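Local coordinates for FrnE protein (Deinococcus radiodurans, PDB 5CO3) that probably works as a cytoplasmic thiol-disulfide oxidoreductase of the DsbA-like thioredoxin superfamily, making or rearranging disulfide bonds, at residues N108-H113 with Q174-D179; A119-Q124 with G170-A175. One frame throughout, in Å; residues are numbered along the deposited sequence.

Contact 1: N108-H113 with Q174-D179; sequences NTFLAH and QAVRYD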
ATOM      1  N   ASN A 108       2.246  15.317  -5.545  1.00 24.68           N
ATOM      2  CA  ASN A 108       0.886  14.775  -5.529  1.00 23.58           C
ATOM      3  C   ASN A 108       0.944  13.365  -6.113  1.00 24.91           C
ATOM      4  O   ASN A 108       1.542  13.182  -7.165  1.00 24.38           O
ATOM      5  CB  ASN A 108      -0.062  15.679  -6.343  1.00 25.43           C
ATOM      6  CG  ASN A 108      -1.509  15.206  -6.293  1.00 32.56           C
ATOM      7  OD1 ASN A 108      -1.846  14.159  -6.843  1.00 31.10           O
ATOM      8  ND2 ASN A 108      -2.372  15.983  -5.638  1.00 30.84           N
ATOM      9  N   THR A 109       0.337  12.379  -5.442  1.00 24.87           N
ATOM     10  CA  THR A 109       0.486  10.965  -5.844  1.00 20.96           C
ATOM     11  C   THR A 109      -0.676  10.383  -6.663  1.00 26.30           C
ATOM     12  O   THR A 109      -0.712   9.176  -6.913  1.00 25.56           O
ATOM     13  CB  THR A 109       0.698  10.049  -4.605  1.00 26.64           C
ATOM     14  OG1 THR A 109      -0.395  10.194  -3.686  1.00 25.20           O
ATOM     15  CG2 THR A 109       2.003  10.417  -3.903  1.00 27.11           C
ATOM     16  N   PHE A 110      -1.603  11.237  -7.108  1.00 28.20           N
ATOM     17  CA  PHE A 110      -2.803  10.777  -7.817  1.00 27.63           C
ATOM     18  C   PHE A 110      -2.454   9.966  -9.071  1.00 29.88           C
ATOM     19  O   PHE A 110      -2.972   8.851  -9.268  1.00 31.15           O
ATOM     20  CB  PHE A 110      -3.686  11.982  -8.185  1.00 32.79           C
ATOM     21  CG  PHE A 110      -5.046  11.620  -8.743  1.00 31.63           C
ATOM     22  CD1 PHE A 110      -5.846  10.670  -8.127  1.00 35.89           C
ATOM     23  CD2 PHE A 110      -5.551  12.289  -9.857  1.00 40.77           C
ATOM     24  CE1 PHE A 110      -7.103  10.358  -8.634  1.00 36.82           C
ATOM     25  CE2 PHE A 110      -6.814  11.981 -10.360  1.00 40.73           C
ATOM     26  CZ  PHE A 110      -7.591  11.024  -9.747  1.00 39.39           C
ATOM     27  N   LEU A 111      -1.555  10.505  -9.890  1.00 29.27           N
ATOM     28  CA  LEU A 111      -1.157   9.867 -11.141  1.00 25.72           C
ATOM     29  C   LEU A 111      -0.402   8.566 -10.880  1.00 27.55           C
ATOM     30  O   LEU A 111      -0.579   7.588 -11.606  1.00 27.81           O
ATOM     31  CB  LEU A 111      -0.295  10.810 -11.986  1.00 27.80           C
ATOM     32  CG  LEU A 111      -1.010  11.924 -12.744  1.00 33.52           C
ATOM     33  CD1 LEU A 111      -0.005  12.938 -13.282  1.00 28.40           C
ATOM     34  CD2 LEU A 111      -1.859  11.329 -13.871  1.00 33.93           C
ATOM     35  N   ALA A 112       0.441   8.561  -9.850  1.00 26.11           N
ATOM     36  CA  ALA A 112       1.151   7.360  -9.440  1.00 23.00           C
ATOM     37  C   ALA A 112       0.164   6.269  -9.053  1.00 26.47           C
ATOM     38  O   ALA A 112       0.338   5.115  -9.432  1.00 25.26           O
ATOM     39  CB  ALA A 112       2.076   7.680  -8.289  1.00 24.14           C
ATOM     40  N   HIS A 113      -0.883   6.628  -8.313  1.00 25.60           N
ATOM     41  CA  HIS A 113      -1.899   5.642  -7.948  1.00 28.66           C
ATOM     42  C   HIS A 113      -2.611   5.117  -9.186  1.00 27.35           C
ATOM     43  O   HIS A 113      -2.963   3.938  -9.250  1.00 32.28           O
ATOM     44  CB  HIS A 113      -2.903   6.231  -6.954  1.00 29.41           C
ATOM     45  CG  HIS A 113      -2.378   6.287  -5.551  1.00 24.54           C
ATOM     46  ND1 HIS A 113      -2.195   5.156  -4.780  1.00 25.95           N
ATOM     47  CD2 HIS A 113      -1.997   7.332  -4.781  1.00 25.98           C
ATOM     48  CE1 HIS A 113      -1.717   5.506  -3.600  1.00 30.88           C
ATOM     49  NE2 HIS A 113      -1.593   6.823  -3.573  1.00 26.42           N
ATOM     50  N   GLN A 174     -10.851   7.584 -12.069  1.00 43.65           N
ATOM     51  CA  GLN A 174     -12.057   7.281 -11.307  1.00 47.36           C
ATOM     52  C   GLN A 174     -11.861   6.082 -10.379  1.00 43.77           C
ATOM     53  O   GLN A 174     -12.344   6.079  -9.242  1.00 44.50           O
ATOM     54  CB  GLN A 174     -13.243   7.028 -12.237  1.00 56.16           C
ATOM     55  CG  GLN A 174     -14.567   7.273 -11.542  1.00 68.59           C
ATOM     56  CD  GLN A 174     -14.607   8.638 -10.864  1.00 84.00           C
ATOM     57  OE1 GLN A 174     -14.226   9.651 -11.456  1.00 88.34           O
ATOM     58  NE2 GLN A 174     -15.051   8.667  -9.615  1.00 90.36           N
ATOM     59  N   ALA A 175     -11.153   5.069 -10.863  1.00 42.28           N
ATOM     60  CA  ALA A 175     -10.877   3.894 -10.042  1.00 43.02           C
ATOM     61  C   ALA A 175     -10.126   4.296  -8.767  1.00 45.68           C
ATOM     62  O   ALA A 175     -10.352   3.733  -7.700  1.00 47.90           O
ATOM     63  CB  ALA A 175     -10.089   2.860 -10.833  1.00 42.47           C
ATOM     64  N   VAL A 176      -9.250   5.289  -8.877  1.00 39.62           N
ATOM     65  CA  VAL A 176      -8.474   5.737  -7.720  1.00 42.01           C
ATOM     66  C   VAL A 176      -9.390   6.449  -6.720  1.00 42.80           C
ATOM     67  O   VAL A 176      -9.316   6.207  -5.516  1.00 37.79           O
ATOM     68  CB  VAL A 176      -7.299   6.671  -8.150  1.00 35.17           C
ATOM     69  CG1 VAL A 176      -6.688   7.394  -6.945  1.00 37.33           C
ATOM     70  CG2 VAL A 176      -6.231   5.867  -8.892  1.00 34.83           C
ATOM     71  N   ARG A 177     -10.264   7.318  -7.228  1.00 41.94           N
ATOM     72  CA  ARG A 177     -11.190   8.054  -6.373  1.00 41.77           C
ATOM     73  C   ARG A 177     -12.156   7.108  -5.659  1.00 43.63           C
ATOM     74  O   ARG A 177     -12.542   7.354  -4.514  1.00 46.00           O
ATOM     75  CB  ARG A 177     -11.969   9.093  -7.189  1.00 44.38           C
ATOM     76  CG  ARG A 177     -11.099  10.223  -7.709  1.00 42.31           C
ATOM     77  CD  ARG A 177     -10.553  11.073  -6.577  1.00 42.74           C
ATOM     78  NE  ARG A 177      -9.795  12.207  -7.097  1.00 41.76           N
ATOM     79  CZ  ARG A 177      -8.588  12.572  -6.674  1.00 42.29           C
ATOM     80  NH1 ARG A 177      -7.978  11.897  -5.705  1.00 36.56           N
ATOM     81  NH2 ARG A 177      -7.991  13.618  -7.223  1.00 41.55           N
ATOM     82  N   TYR A 178     -12.531   6.021  -6.329  1.00 44.34           N
ATOM     83  CA  TYR A 178     -13.444   5.054  -5.731  1.00 46.16           C
ATOM     84  C   TYR A 178     -12.760   4.330  -4.580  1.00 44.41           C
ATOM     85  O   TYR A 178     -13.369   4.086  -3.538  1.00 45.73           O
ATOM     86  CB  TYR A 178     -13.946   4.058  -6.778  1.00 47.27           C
ATOM     87  CG  TYR A 178     -15.038   4.628  -7.665  1.00 64.06           C
ATOM     88  CD1 TYR A 178     -15.580   5.885  -7.414  1.00 58.87           C
ATOM     89  CD2 TYR A 178     -15.536   3.906  -8.743  1.00 67.10           C
ATOM     90  CE1 TYR A 178     -16.578   6.407  -8.213  1.00 64.08           C
ATOM     91  CE2 TYR A 178     -16.538   4.423  -9.551  1.00 66.59           C
ATOM     92  CZ  TYR A 178     -17.052   5.675  -9.280  1.00 67.61           C
ATOM     93  OH  TYR A 178     -18.044   6.200 -10.079  1.00 71.83           O
ATOM     94  N   ASP A 179     -11.488   3.999  -4.779  1.00 41.57           N
ATOM     95  CA  ASP A 179     -10.653   3.416  -3.727  1.00 39.62           C
ATOM     96  C   ASP A 179     -10.613   4.285  -2.479  1.00 44.17           C
ATOM     97  O   ASP A 179     -10.753   3.802  -1.356  1.00 39.86           O
ATOM     98  CB  ASP A 179      -9.225   3.214  -4.233  1.00 40.58           C
ATOM     99  CG  ASP A 179      -8.961   1.806  -4.689  1.00 40.69           C
ATOM    100  OD1 ASP A 179      -9.777   0.911  -4.374  1.00 43.34           O
ATOM    101  OD2 ASP A 179      -7.919   1.592  -5.346  1.00 37.53           O
TER

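Contact 2: A119-Q124 with G170-A175; sequences AAEQGQ and GTYAQA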
ATOM      1  N   ALA A 119      -1.097  -1.051 -13.886  1.00 35.85           N
ATOM      2  CA  ALA A 119      -0.228  -2.203 -13.695  1.00 29.37           C
ATOM      3  C   ALA A 119      -0.999  -3.408 -13.186  1.00 32.61           C
ATOM      4  O   ALA A 119      -0.738  -4.533 -13.609  1.00 34.30           O
ATOM      5  CB  ALA A 119       0.896  -1.863 -12.734  1.00 28.52           C
ATOM      6  N   ALA A 120      -1.949  -3.178 -12.284  1.00 32.39           N
ATOM      7  CA  ALA A 120      -2.681  -4.299 -11.688  1.00 34.63           C
ATOM      8  C   ALA A 120      -3.579  -5.006 -12.711  1.00 41.41           C
ATOM      9  O   ALA A 120      -3.934  -6.166 -12.529  1.00 41.87           O
ATOM     10  CB  ALA A 120      -3.504  -3.824 -10.496  1.00 34.78           C
ATOM     11  N   GLU A 121      -3.945  -4.316 -13.787  1.00 35.05           N
ATOM     12  CA  GLU A 121      -4.719  -4.952 -14.847  1.00 39.88           C
ATOM     13  C   GLU A 121      -3.822  -5.857 -15.676  1.00 45.99           C
ATOM     14  O   GLU A 121      -4.300  -6.771 -16.351  1.00 47.90           O
ATOM     15  CB  GLU A 121      -5.403  -3.906 -15.725  1.00 47.02           C
ATOM     16  CG  GLU A 121      -6.378  -3.047 -14.953  1.00 53.11           C
ATOM     17  CD  GLU A 121      -7.701  -2.896 -15.658  1.00 64.60           C
ATOM     18  OE1 GLU A 121      -7.742  -2.197 -16.691  1.00 63.24           O
ATOM     19  OE2 GLU A 121      -8.696  -3.483 -15.183  1.00 74.14           O
ATOM     20  N   GLN A 122      -2.518  -5.614 -15.603  1.00 41.60           N
ATOM     21  CA  GLN A 122      -1.538  -6.478 -16.255  1.00 45.14           C
ATOM     22  C   GLN A 122      -1.000  -7.501 -15.258  1.00 42.90           C
ATOM     23  O   GLN A 122      -0.074  -8.252 -15.564  1.00 49.40           O
ATOM     24  CB  GLN A 122      -0.370  -5.670 -16.845  1.00 39.31           C
ATOM     25  CG  GLN A 122      -0.712  -4.265 -17.352  1.00 41.16           C
ATOM     26  CD  GLN A 122      -1.949  -4.218 -18.221  1.00 49.71           C
ATOM     27  OE1 GLN A 122      -2.144  -5.057 -19.105  1.00 51.67           O
ATOM     28  NE2 GLN A 122      -2.802  -3.232 -17.967  1.00 45.44           N
ATOM     29  N   GLY A 123      -1.587  -7.525 -14.065  1.00 38.62           N
ATOM     30  CA  GLY A 123      -1.165  -8.450 -13.028  1.00 43.22           C
ATOM     31  C   GLY A 123       0.143  -8.074 -12.348  1.00 41.88           C
ATOM     32  O   GLY A 123       0.820  -8.929 -11.771  1.00 38.49           O
ATOM     33  N   GLN A 124       0.502  -6.796 -12.402  1.00 34.11           N
ATOM     34  CA  GLN A 124       1.766  -6.336 -11.833  1.00 36.19           C
ATOM     35  C   GLN A 124       1.581  -5.240 -10.785  1.00 34.82           C
ATOM     36  O   GLN A 124       2.459  -4.396 -10.596  1.00 30.58           O
ATOM     37  CB  GLN A 124       2.689  -5.825 -12.939  1.00 38.24           C
ATOM     38  CG  GLN A 124       3.139  -6.898 -13.911  1.00 41.19           C
ATOM     39  CD  GLN A 124       3.942  -7.970 -13.215  1.00 51.40           C
ATOM     40  OE1 GLN A 124       4.727  -7.679 -12.312  1.00 52.47           O
ATOM     41  NE2 GLN A 124       3.737  -9.222 -13.613  1.00 49.16           N
ATOM     42  N   GLY A 170      -6.123   9.731 -18.247  1.00 38.28           N
ATOM     43  CA  GLY A 170      -6.778   9.692 -16.949  1.00 38.86           C
ATOM     44  C   GLY A 170      -7.725   8.511 -16.812  1.00 43.75           C
ATOM     45  O   GLY A 170      -8.681   8.552 -16.033  1.00 44.12           O
ATOM     46  N   THR A 171      -7.447   7.453 -17.571  1.00 41.78           N
ATOM     47  CA  THR A 171      -8.284   6.255 -17.612  1.00 44.13           C
ATOM     48  C   THR A 171      -8.641   5.699 -16.228  1.00 42.08           C
ATOM     49  O   THR A 171      -9.789   5.342 -15.981  1.00 43.22           O
ATOM     50  CB  THR A 171      -7.599   5.134 -18.417  1.00 43.45           C
ATOM     51  OG1 THR A 171      -7.369   5.586 -19.753  1.00 45.78           O
ATOM     52  CG2 THR A 171      -8.467   3.888 -18.460  1.00 47.29           C
ATOM     53  N   TYR A 172      -7.659   5.647 -15.329  1.00 38.80           N
ATOM     54  CA  TYR A 172      -7.866   5.065 -13.999  1.00 39.12           C
ATOM     55  C   TYR A 172      -8.088   6.096 -12.897  1.00 38.01           C
ATOM     56  O   TYR A 172      -8.047   5.759 -11.709  1.00 39.10           O
ATOM     57  CB  TYR A 172      -6.680   4.163 -13.633  1.00 34.55           C
ATOM     58  CG  TYR A 172      -6.543   3.011 -14.591  1.00 37.15           C
ATOM     59  CD1 TYR A 172      -7.245   1.826 -14.395  1.00 40.75           C
ATOM     60  CD2 TYR A 172      -5.741   3.121 -15.719  1.00 42.51           C
ATOM     61  CE1 TYR A 172      -7.135   0.773 -15.292  1.00 44.99           C
ATOM     62  CE2 TYR A 172      -5.622   2.081 -16.617  1.00 46.40           C
ATOM     63  CZ  TYR A 172      -6.318   0.908 -16.399  1.00 49.34           C
ATOM     64  OH  TYR A 172      -6.196  -0.125 -17.298  1.00 52.66           O
ATOM     65  N   ALA A 173      -8.321   7.346 -13.285  1.00 42.31           N
ATOM     66  CA  ALA A 173      -8.571   8.407 -12.319  1.00 38.11           C
ATOM     67  C   ALA A 173      -9.784   8.077 -11.450  1.00 41.17           C
ATOM     68  O   ALA A 173      -9.752   8.252 -10.231  1.00 40.99           O
ATOM     69  CB  ALA A 173      -8.773   9.749 -13.037  1.00 38.93           C
ATOM     70  N   GLN A 174     -10.851   7.584 -12.069  1.00 43.65           N
ATOM     71  CA  GLN A 174     -12.057   7.281 -11.307  1.00 47.36           C
ATOM     72  C   GLN A 174     -11.861   6.082 -10.379  1.00 43.77           C
ATOM     73  O   GLN A 174     -12.344   6.079  -9.242  1.00 44.50           O
ATOM     74  CB  GLN A 174     -13.243   7.028 -12.237  1.00 56.16           C
ATOM     75  CG  GLN A 174     -14.567   7.273 -11.542  1.00 68.59           C
ATOM     76  CD  GLN A 174     -14.607   8.638 -10.864  1.00 84.00           C
ATOM     77  OE1 GLN A 174     -14.226   9.651 -11.456  1.00 88.34           O
ATOM     78  NE2 GLN A 174     -15.051   8.667  -9.615  1.00 90.36           N
ATOM     79  N   ALA A 175     -11.153   5.069 -10.863  1.00 42.28           N
ATOM     80  CA  ALA A 175     -10.877   3.894 -10.042  1.00 43.02           C
ATOM     81  C   ALA A 175     -10.126   4.296  -8.767  1.00 45.68           C
ATOM     82  O   ALA A 175     -10.352   3.733  -7.700  1.00 47.90           O
ATOM     83  CB  ALA A 175     -10.089   2.860 -10.833  1.00 42.47           C
TER

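Contact 1: N108-H113 with Q174-D179
The guanidinium of Arg-177 lies flat over one face of the Phe-110 ring, its plane turned only 8° from that of the ring. CZ of Arg-177 stands 3.6 Å from the ring centroid, a cation-pi stack in which the CE1 atom of Phe-110 lies under the middle of the guanidinium, 3.3 Å from Arg-177 CZ. Phe-110 reaches across because its CG is anti to the backbone N (chi1 -172°), while the Arg-177 chain bends at chi2 to come down on the ring. Val-176 meets the same ring differently, pressing CG1 against its edge at 3.4 Å from Phe-110 CE1. Its other methyl, CG2, packs 3.7 Å from the backbone C of His-113, and these two residues are buried. Phe-110 and Arg-177 are partly exposed, so the stack is close although on the more open side; there NH1 forms salt bridges with Glu-53 and Glu-180, which probably restrain the guanidinium over the ring. Within 108-113, Asn-108 OD1 accepts from Phe-110 N at 2.9 Å, an Asx turn at the helix start. The contact thus joins the first turn of helix 110-121 to helix 173-186, with Ser-51 of strand 45-51 touching both His-113 and Val-176, and helix 146-156 packing against Leu-111 and Ala-112.

Contact 2: A119-Q124 with G170-A175
Glu-121 and Tyr-172 meet through a single hydrogen bond, the phenol OH of Tyr-172 donating to OE1 of Glu-121 at 2.7 Å. The carboxylate stands nearly upright to the ring, the two planes 81° apart, and presents OE1 at the ring's edge, close to the ring plane. That oxygen also lies 3.3 Å from CE1 of Tyr-172, beside the hydroxyl. The phenol comes to OE1 from the anti side, 22° out of the carboxylate plane. CG of Glu-121, anti to the carbonyl carbon (chi1 -61°), lies 3.8 Å from Tyr-172 OH, and the bend at chi2 turns the carboxylate so that OE1 meets the hydroxyl. On the tyrosine side, CG2 of Thr-171 lies over one face of the ring, offset toward its rim, while His-117 and Tyr-118 of helix 110-121 also touch the side chain. A phenylalanine in place of Tyr-172 would probably leave the Glu-121 carboxylate without its donor and freer to swing at the surface. Gly-123, with positive phi, closes helix 110-121 in a Schellman motif, Gln-124 N bonding to Ala-119 O at 2.8 Å. Across the contact, Tyr-172 is the N-cap residue of helix 173-186 and lies within a type I beta turn from Gly-170 to Ala-173; Gly-170 itself closes helix 160-169 in a second Schellman motif. A surface hydrogen bond thus runs from the Schellman-closed end of one helix to the tight link between two others, in the helical part of a DsbA-like thioredoxin domain.

How the contacts relate
Contacts 1 and 2 bind the same two helices, 110-121 and 173-186, at points whose centres are about 9 Å apart. Contact 1 uses the start of the first helix, which meets helix 173-186 about a turn in; contact 2 uses its end, which meets the residue just before that second helix. Gln-174 and Ala-175 belong to both, and Phe-110 CZ lies 3.5 Å from Ala-173 O, so they touch. The chain between 124 and 170 is largely helical and contains no strand, consistent with the helical insertion of DsbA-like thioredoxin folds. Contact 1 is the more buried; contact 2 is at the surface.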